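Local coordinates for CBS domain containing membrane protein (Sphaerobacter thermophilus, PDB 4ESY) that is of unproven function but carries a C-terminal pair of CBS domains, modules that in relatives often bind adenine nucleotides and regulate attached domains, at residues V2-Q5 and A6-A10; V95-L98 and F99-R103. All coordinates share one frame; numbering follows the deposited sequence.

Contact 1 (V2-Q5 and A6-A10); sequences VAEQ and ARRRA
Glu4 and Arg8 meet one turn apart on the N-terminal helix 2-17 of this CBS-pair fragment, near its surface end, and their contact is the i to i+4 acid-base pairing of an alpha helix. Glu4 starts with CG anti to its backbone nitrogen (chi1 -170°) and then bends at chi2, which swings OE2 along the helix toward the next turn, where Arg7 and Arg8 stand. Arg8 takes the other common start: CG sits beside the backbone nitrogen, opposite the carbonyl carbon, and an extended chain carries the guanidinium out alongside Glu4. Between the two side chains the nearest approach is that of the Glu4 CG methylene, centred over one face of the Arg8 guanidinium and 3.8 Å above its plane. The charges are more loosely matched. Glu4 OE2 is 3.9 Å from Arg8 NE, a long salt bridge in which the oxygen stands well out of the guanidinium plane, so the attraction is one of charge without an N-H directed at the oxygen.

Arg7 passes the same carboxylate with its stem, its CD 3.9 Å from Glu4 OE2. Its extended chain leads the guanidinium outward, where NE forms a salt bridge with an acidic side chain of the other protein chain. Glu4 OE2 has a weak hydrogen bond to that chain as well.

Beneath the side chains, the backbone nitrogens of Ala6, Arg7, Arg8 and Arg9 bond to the carbonyl oxygens of Val2, Ala3, Glu4 and Gln5; Arg8 N to Glu4 O measures 3.0 Å. Arg9 also folds back, through a bend at chi3 (69°). Its guanidinium comes obliquely to the Gln5 carbonyl, NH1 standing 3.7 Å from Gln5 O, while Ala6 CA lies 3.3 Å above one guanidinium face of Arg9, nearer its border than its middle.

Contact 2 (V95-L98 and F99-R103); sequences VEHL and FETGR
Glu96 and Arg103 are joined by a salt bridge: Arg103 NH2 donates to the syn lone pair of Glu96 OE2 at 3.3 Å, somewhat bent at 144°. The carboxylate lies at the edge of the guanidinium, with the two planes only 19° apart. A bend at chi3 (-77°) turns the Arg103 head back over the helix, so that Phe99 O lies above the middle of one face. In the given copy of Glu100, one of two, Glu96 OE2 also stands 3.6 Å from Glu100 OE1 with a water donating to both oxygens, an approach that is therefore doubtful.

These residues follow the successive turns of helix 92-102 in this CBS-pair fragment. His97 O accepts two bonds there, from Thr101 N at 3.0 Å and from Thr101 OG1 at 3.1 Å, the donors arriving from opposite faces of the carbonyl plane. That tie to the backbone holds OG1 over one face of the His97 imidazole, toward its border. Elsewhere on the helix, Val95 and Phe99 run alongside each other one turn apart, with Val95 CG1 3.6 Å from Phe99 CE2. Both rest on Ile79, as does Leu98, and Gly102 shares a backbone hydrogen bond with Asp38.

How the contacts relate
Contacts 1 and 2 lie on opposite sides of the chain's centre, with centres 57 Å apart and nearest atoms about 48 Å apart, so neither touches the other. They follow in series along the sequence: contact 1 closes near the N-terminus, on helix 2-17, well before contact 2 opens on helix 92-102. Contact 1 is at the surface, its centre about 35 Å from that of the chain, and reaches the other protein chain through charged groups. Contact 2 is partly buried, its centre about 24 Å from the centre of the chain; its His97 also packs on the other protein chain, and a bound 1,2-ethanediol, probably from the crystallisation liquor, lies about 6 Å from the side chain of Leu98.

Contact 1 (V2-Q5 and A6-A10)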
loop_
_atom_site.group_PDB
_atom_site.type_symbol
_atom_site.label_atom_id
_atom_site.label_comp_id
_atom_site.label_asym_id
_atom_site.label_seq_id
_atom_site.Cartn_x
_atom_site.Cartn_y
_atom_site.Cartn_z
ATOM N N VAL B 2 -30.872 -3.240 -18.292
ATOM C CA VAL B 2 -30.096 -4.059 -19.226
ATOM C C VAL B 2 -29.057 -3.207 -19.969
ATOM O O VAL B 2 -27.941 -3.664 -20.267
ATOM C CB VAL B 2 -31.037 -4.786 -20.232
ATOM C CG1 VAL B 2 -30.568 -4.615 -21.681
ATOM C CG2 VAL B 2 -31.187 -6.265 -19.863
ATOM N N ALA B 3 -29.440 -1.959 -20.239
ATOM C CA ALA B 3 -28.655 -1.038 -21.049
ATOM C C ALA B 3 -27.467 -0.537 -20.254
ATOM O O ALA B 3 -26.382 -0.312 -20.813
ATOM C CB ALA B 3 -29.519 0.131 -21.498
ATOM N N GLU B 4 -27.685 -0.359 -18.951
ATOM C CA GLU B 4 -26.612 -0.020 -18.035
ATOM C C GLU B 4 -25.561 -1.135 -17.948
ATOM O O GLU B 4 -24.372 -0.846 -17.873
ATOM C CB GLU B 4 -27.152 0.293 -16.641
ATOM C CG GLU B 4 -26.096 0.885 -15.724
ATOM C CD GLU B 4 -25.587 2.241 -16.218
ATOM O OE1 GLU B 4 -26.424 3.155 -16.436
ATOM O OE2 GLU B 4 -24.354 2.394 -16.391
ATOM N N GLN B 5 -26.000 -2.396 -17.950
ATOM C CA GLN B 5 -25.073 -3.525 -17.886
ATOM C C GLN B 5 -24.189 -3.580 -19.127
ATOM O O GLN B 5 -23.004 -3.906 -19.038
ATOM C CB GLN B 5 -25.812 -4.852 -17.711
ATOM C CG GLN B 5 -26.005 -5.296 -16.258
ATOM C CD GLN B 5 -27.098 -6.371 -16.104
ATOM O OE1 GLN B 5 -26.945 -7.509 -16.573
ATOM N NE2 GLN B 5 -28.210 -6.006 -15.452
ATOM N N ALA B 6 -24.764 -3.263 -20.286
ATOM C CA ALA B 6 -23.981 -3.265 -21.511
ATOM C C ALA B 6 -22.952 -2.151 -21.444
ATOM O O ALA B 6 -21.840 -2.306 -21.914
ATOM C CB ALA B 6 -24.867 -3.096 -22.725
ATOM N N ARG B 7 -23.343 -1.030 -20.862
ATOM C CA ARG B 7 -22.476 0.126 -20.685
ATOM C C ARG B 7 -21.255 -0.197 -19.807
ATOM O O ARG B 7 -20.119 0.128 -20.148
ATOM C CB ARG B 7 -23.294 1.249 -20.051
ATOM C CG ARG B 7 -22.821 2.634 -20.364
ATOM C CD ARG B 7 -23.934 3.669 -20.074
ATOM N NE ARG B 7 -23.476 5.013 -20.417
ATOM C CZ ARG B 7 -24.204 6.119 -20.319
ATOM N NH1 ARG B 7 -25.461 6.073 -19.870
ATOM N NH2 ARG B 7 -23.657 7.279 -20.667
ATOM N N ARG B 8 -21.522 -0.850 -18.682
ATOM C CA ARG B 8 -20.506 -1.227 -17.716
ATOM C C ARG B 8 -19.563 -2.278 -18.307
ATOM O O ARG B 8 -18.369 -2.251 -18.058
ATOM C CB ARG B 8 -21.175 -1.752 -16.433
ATOM C CG ARG B 8 -21.674 -0.632 -15.492
ATOM C CD ARG B 8 -22.669 -1.145 -14.470
ATOM N NE ARG B 8 -23.100 -0.056 -13.587
ATOM C CZ ARG B 8 -24.029 -0.165 -12.641
ATOM N NH1 ARG B 8 -24.648 -1.325 -12.436
ATOM N NH2 ARG B 8 -24.340 0.898 -11.894
ATOM N N ARG B 9 -20.129 -3.191 -19.093
ATOM C CA ARG B 9 -19.384 -4.233 -19.771
ATOM C C ARG B 9 -18.390 -3.617 -20.739
ATOM O O ARG B 9 -17.221 -3.997 -20.756
ATOM C CB ARG B 9 -20.362 -5.148 -20.529
ATOM C CG ARG B 9 -19.755 -6.376 -21.140
ATOM C CD ARG B 9 -20.803 -7.401 -21.463
ATOM N NE ARG B 9 -21.679 -7.004 -22.563
ATOM C CZ ARG B 9 -22.974 -6.725 -22.429
ATOM N NH1 ARG B 9 -23.555 -6.818 -21.233
ATOM N NH2 ARG B 9 -23.693 -6.372 -23.497
ATOM N N ALA B 10 -18.844 -2.672 -21.558
ATOM C CA ALA B 10 -17.928 -2.071 -22.509
ATOM C C ALA B 10 -16.809 -1.282 -21.803
ATOM O O ALA B 10 -15.649 -1.309 -22.228
ATOM C CB ALA B 10 -18.666 -1.179 -23.504
#

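Contact 2 (V95-L98 and F99-R103)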
loop_
_atom_site.group_PDB
_atom_site.type_symbol
_atom_site.label_atom_id
_atom_site.label_comp_id
_atom_site.label_asym_id
_atom_site.label_seq_id
_atom_site.Cartn_x
_atom_site.Cartn_y
_atom_site.Cartn_z
ATOM N N VAL B 95 19.631 -0.304 19.606
ATOM C CA VAL B 95 19.281 0.456 18.399
ATOM C C VAL B 95 20.537 0.677 17.572
ATOM O O VAL B 95 20.512 0.573 16.355
ATOM C CB VAL B 95 18.651 1.848 18.744
ATOM C CG1 VAL B 95 18.435 2.695 17.459
ATOM C CG2 VAL B 95 17.358 1.692 19.548
ATOM N N GLU B 96 21.644 1.001 18.231
ATOM C CA GLU B 96 22.867 1.245 17.488
ATOM C C GLU B 96 23.318 -0.014 16.772
ATOM O O GLU B 96 23.805 0.042 15.639
ATOM C CB GLU B 96 23.977 1.776 18.386
ATOM C CG GLU B 96 24.496 3.141 17.937
ATOM C CD GLU B 96 24.830 3.232 16.427
ATOM O OE1 GLU B 96 24.373 4.208 15.779
ATOM O OE2 GLU B 96 25.560 2.356 15.890
ATOM N N HIS B 97 23.112 -1.153 17.419
ATOM C CA HIS B 97 23.447 -2.434 16.810
ATOM C C HIS B 97 22.608 -2.724 15.544
ATOM O O HIS B 97 23.095 -3.297 14.542
ATOM C CB HIS B 97 23.287 -3.550 17.836
ATOM C CG HIS B 97 23.563 -4.905 17.278
ATOM N ND1 HIS B 97 24.810 -5.278 16.826
ATOM C CD2 HIS B 97 22.742 -5.957 17.042
ATOM C CE1 HIS B 97 24.750 -6.513 16.358
ATOM N NE2 HIS B 97 23.506 -6.945 16.474
ATOM N N LEU B 98 21.340 -2.332 15.594
ATOM C CA LEU B 98 20.494 -2.408 14.415
ATOM C C LEU B 98 21.047 -1.559 13.273
ATOM O O LEU B 98 21.148 -2.024 12.139
ATOM C CB LEU B 98 19.059 -1.993 14.764
ATOM C CG LEU B 98 18.362 -2.955 15.724
ATOM C CD1 LEU B 98 16.932 -2.470 16.009
ATOM C CD2 LEU B 98 18.375 -4.382 15.150
ATOM N N PHE B 99 21.388 -0.313 13.558
ATOM C CA PHE B 99 22.025 0.537 12.550
ATOM C C PHE B 99 23.323 -0.059 11.986
ATOM O O PHE B 99 23.567 0.023 10.770
ATOM C CB PHE B 99 22.280 1.951 13.071
ATOM C CG PHE B 99 21.042 2.796 13.157
ATOM C CD1 PHE B 99 20.174 2.898 12.076
ATOM C CD2 PHE B 99 20.729 3.472 14.341
ATOM C CE1 PHE B 99 19.011 3.692 12.159
ATOM C CE2 PHE B 99 19.572 4.266 14.440
ATOM C CZ PHE B 99 18.714 4.379 13.352
ATOM N N GLU B 100 24.141 -0.631 12.868
ATOM C CA GLU B 100 25.399 -1.266 12.476
ATOM C C GLU B 100 25.113 -2.385 11.456
ATOM O O GLU B 100 25.750 -2.488 10.410
ATOM C CB GLU B 100 26.122 -1.837 13.716
ATOM C CG GLU B 100 26.586 -0.799 14.736
ATOM C CD GLU B 100 27.025 -1.401 16.102
ATOM O OE1 GLU B 100 27.306 -0.621 17.045
ATOM O OE2 GLU B 100 27.088 -2.645 16.241
ATOM N N THR B 101 24.133 -3.217 11.774
ATOM C CA THR B 101 23.732 -4.309 10.909
ATOM C C THR B 101 23.254 -3.792 9.548
ATOM O O THR B 101 23.570 -4.380 8.520
ATOM C CB THR B 101 22.635 -5.161 11.578
ATOM O OG1 THR B 101 23.191 -5.795 12.745
ATOM C CG2 THR B 101 22.144 -6.260 10.615
ATOM N N GLY B 102 22.525 -2.676 9.539
ATOM C CA GLY B 102 21.994 -2.142 8.301
ATOM C C GLY B 102 23.094 -1.623 7.389
ATOM O O GLY B 102 22.927 -1.629 6.189
ATOM N N ARG B 103 24.203 -1.164 7.971
ATOM C CA ARG B 103 25.316 -0.642 7.216
ATOM C C ARG B 103 26.164 -1.796 6.693
ATOM O O ARG B 103 27.076 -1.588 5.902
ATOM C CB ARG B 103 26.186 0.297 8.079
ATOM C CG ARG B 103 25.508 1.615 8.498
ATOM C CD ARG B 103 26.489 2.614 9.118
ATOM N NE ARG B 103 26.805 2.263 10.490
ATOM C CZ ARG B 103 26.161 2.744 11.554
ATOM N NH1 ARG B 103 25.158 3.603 11.414
ATOM N NH2 ARG B 103 26.512 2.356 12.765
HETATM O O HOH W 1 28.194 2.200 16.143
#